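Local atomic coordinates of Mgp-operon protein 3 (Mycoplasma pneumoniae, PDB entry 6RJ1), a protein that probably serves as a surface adhesin that binds host-cell sugars and, with its partner adhesin P1, attaches the bacterium to human cells. Residues A55-A60 against Y114-K119. Sequence-based numbering, arbitrary orientation.
Sequences ALVRSA and YVLIFK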
loop_
_atom_site.group_PDB
_atom_site.type_symbol
_atom_site.label_atom_id
_atom_site.label_comp_id
_atom_site.label_asym_id
_atom_site.label_seq_id
_atom_site.Cartn_x
_atom_site.Cartn_y
_atom_site.Cartn_z
ATOM N N ALA A 55 -9.706 16.917 12.377
ATOM C CA ALA A 55 -8.495 17.151 11.579
ATOM C C ALA A 55 -7.337 16.248 12.029
ATOM O O ALA A 55 -7.343 15.761 13.156
ATOM C CB ALA A 55 -8.090 18.621 11.650
ATOM N N LEU A 56 -6.366 16.006 11.136
ATOM C CA LEU A 56 -5.176 15.196 11.383
ATOM C C LEU A 56 -3.946 16.037 11.049
ATOM O O LEU A 56 -3.810 16.536 9.926
ATOM C CB LEU A 56 -5.206 13.914 10.529
ATOM C CG LEU A 56 -4.044 12.921 10.685
ATOM C CD1 LEU A 56 -3.907 12.442 12.125
ATOM C CD2 LEU A 56 -4.216 11.744 9.754
ATOM N N VAL A 57 -3.064 16.205 12.027
ATOM C CA VAL A 57 -1.852 17.013 11.865
ATOM C C VAL A 57 -0.589 16.255 12.287
ATOM O O VAL A 57 -0.615 15.501 13.264
ATOM C CB VAL A 57 -1.948 18.402 12.582
ATOM C CG1 VAL A 57 -2.957 19.329 11.902
ATOM C CG2 VAL A 57 -2.248 18.252 14.071
ATOM N N ARG A 58 0.520 16.505 11.583
ATOM C CA ARG A 58 1.818 15.904 11.873
ATOM C C ARG A 58 2.935 16.933 11.736
ATOM O O ARG A 58 2.757 17.927 11.048
ATOM C CB ARG A 58 2.066 14.662 10.984
ATOM C CG ARG A 58 2.308 14.958 9.520
ATOM C CD ARG A 58 2.326 13.697 8.688
ATOM N NE ARG A 58 2.385 14.016 7.258
ATOM C CZ ARG A 58 2.364 13.115 6.287
ATOM N NH1 ARG A 58 2.284 11.821 6.573
ATOM N NH2 ARG A 58 2.424 13.500 5.021
ATOM N N SER A 59 4.079 16.699 12.381
ATOM C CA SER A 59 5.219 17.612 12.320
ATOM C C SER A 59 6.448 16.902 11.790
ATOM O O SER A 59 6.701 15.755 12.167
ATOM C CB SER A 59 5.501 18.213 13.695
ATOM O OG SER A 59 6.816 18.728 13.804
ATOM N N ALA A 60 7.233 17.600 10.938
ATOM C CA ALA A 60 8.483 17.092 10.359
ATOM C C ALA A 60 9.603 17.058 11.422
ATOM O O ALA A 60 10.729 16.633 11.143
ATOM C CB ALA A 60 8.896 17.957 9.182
ATOM N N TYR A 114 -1.422 14.545 15.924
ATOM C CA TYR A 114 -2.667 14.744 16.657
ATOM C C TYR A 114 -3.884 14.670 15.774
ATOM O O TYR A 114 -3.830 15.003 14.588
ATOM C CB TYR A 114 -2.677 16.109 17.373
ATOM C CG TYR A 114 -1.813 16.164 18.606
ATOM C CD1 TYR A 114 -2.305 15.760 19.847
ATOM C CD2 TYR A 114 -0.509 16.646 18.546
ATOM C CE1 TYR A 114 -1.511 15.811 20.990
ATOM C CE2 TYR A 114 0.298 16.696 19.680
ATOM C CZ TYR A 114 -0.206 16.278 20.903
ATOM O OH TYR A 114 0.598 16.325 22.019
ATOM N N VAL A 115 -4.992 14.242 16.383
ATOM C CA VAL A 115 -6.323 14.254 15.804
ATOM C C VAL A 115 -6.965 15.415 16.556
ATOM O O VAL A 115 -6.984 15.403 17.794
ATOM C CB VAL A 115 -7.101 12.923 15.974
ATOM C CG1 VAL A 115 -8.590 13.116 15.706
ATOM C CG2 VAL A 115 -6.534 11.845 15.065
ATOM N N LEU A 116 -7.398 16.451 15.822
ATOM C CA LEU A 116 -7.997 17.646 16.414
ATOM C C LEU A 116 -9.499 17.638 16.231
ATOM O O LEU A 116 -9.984 17.324 15.142
ATOM C CB LEU A 116 -7.404 18.932 15.813
ATOM C CG LEU A 116 -5.907 18.955 15.531
ATOM C CD1 LEU A 116 -5.551 20.137 14.708
ATOM C CD2 LEU A 116 -5.099 18.962 16.802
ATOM N N ILE A 117 -10.232 17.990 17.295
ATOM C CA ILE A 117 -11.688 18.052 17.294
ATOM C C ILE A 117 -12.110 19.513 17.438
ATOM O O ILE A 117 -11.638 20.223 18.337
ATOM C CB ILE A 117 -12.303 17.154 18.411
ATOM C CG1 ILE A 117 -11.724 15.708 18.402
ATOM C CG2 ILE A 117 -13.839 17.153 18.382
ATOM C CD1 ILE A 117 -11.940 14.821 17.115
ATOM N N PHE A 118 -13.001 19.951 16.538
ATOM C CA PHE A 118 -13.540 21.303 16.507
ATOM C C PHE A 118 -15.053 21.251 16.577
ATOM O O PHE A 118 -15.665 20.321 16.054
ATOM C CB PHE A 118 -13.110 22.024 15.220
ATOM C CG PHE A 118 -11.636 22.333 15.116
ATOM C CD1 PHE A 118 -10.751 21.411 14.562
ATOM C CD2 PHE A 118 -11.135 23.564 15.537
ATOM C CE1 PHE A 118 -9.389 21.706 14.455
ATOM C CE2 PHE A 118 -9.772 23.860 15.425
ATOM C CZ PHE A 118 -8.908 22.930 14.885
ATOM N N LYS A 119 -15.654 22.248 17.226
ATOM C CA LYS A 119 -17.105 22.377 17.342
ATOM C C LYS A 119 -17.543 23.581 16.529
ATOM O O LYS A 119 -16.809 24.574 16.479
ATOM C CB LYS A 119 -17.572 22.476 18.809
ATOM C CG LYS A 119 -17.210 23.739 19.595
ATOM C CD LYS A 119 -17.982 23.795 20.912
ATOM C CE LYS A 119 -17.387 24.781 21.887
ATOM N NZ LYS A 119 -16.106 24.292 22.489
#
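A55 O accepts the N-H of L116 (A55 O to L116 N 2.8 Å). The same oxygen also takes a CA-H...O contact from V115, with V115 CA 3.2 Å from A55 O. A55 N returns a bond of 2.8 Å to L116 O, closing a hydrogen-bonded pair of an antiparallel ladder between strands 52-59 and 114-121, neighbours in a mixed sheet. V57 and Y114 form another hydrogen-bonded pair: V57 N reaches Y114 O, and Y114 N gives its hydrogen to V57 O. All four bonds are close to straight. Between these two hydrogen-bonded pairs stands the non-hydrogen-bonded pair L56 and V115, where L56 CA makes a longer CA-H...O contact with Y114 O, a second grip on that oxygen.

A55, V57, Y114 and L116 line one face. V57 CG1 and V57 CG2 both lie 3.9 Å from L116 CD1, the V57 side chain crossing that of L116 at about a right angle; V57 CG2 also meets Y114 CB. With Y114 CG anti to the carbonyl carbon (chi1 -75°), the ring leads away from strand 52-59, leaving CB to make the touch, and the Y114 side chain contacts K131 and K133 of strand 125-135. Helix 30-33 covers this apolar patch, V30 lying against A55, V57 and L116. Strand 40-48 flanks 52-59 on the far side, and strand 125-135 does the same for 114-121, so both strands are interior to the sheet.

On the other face L56 CD1 meets V115 CG2 at 4.0 Å, and L56 also packs on L134. Back on the A55 face, beyond L116, A55 CB lies at the edge of the F118 ring, near its plane, 4.4 Å from F118 CE1.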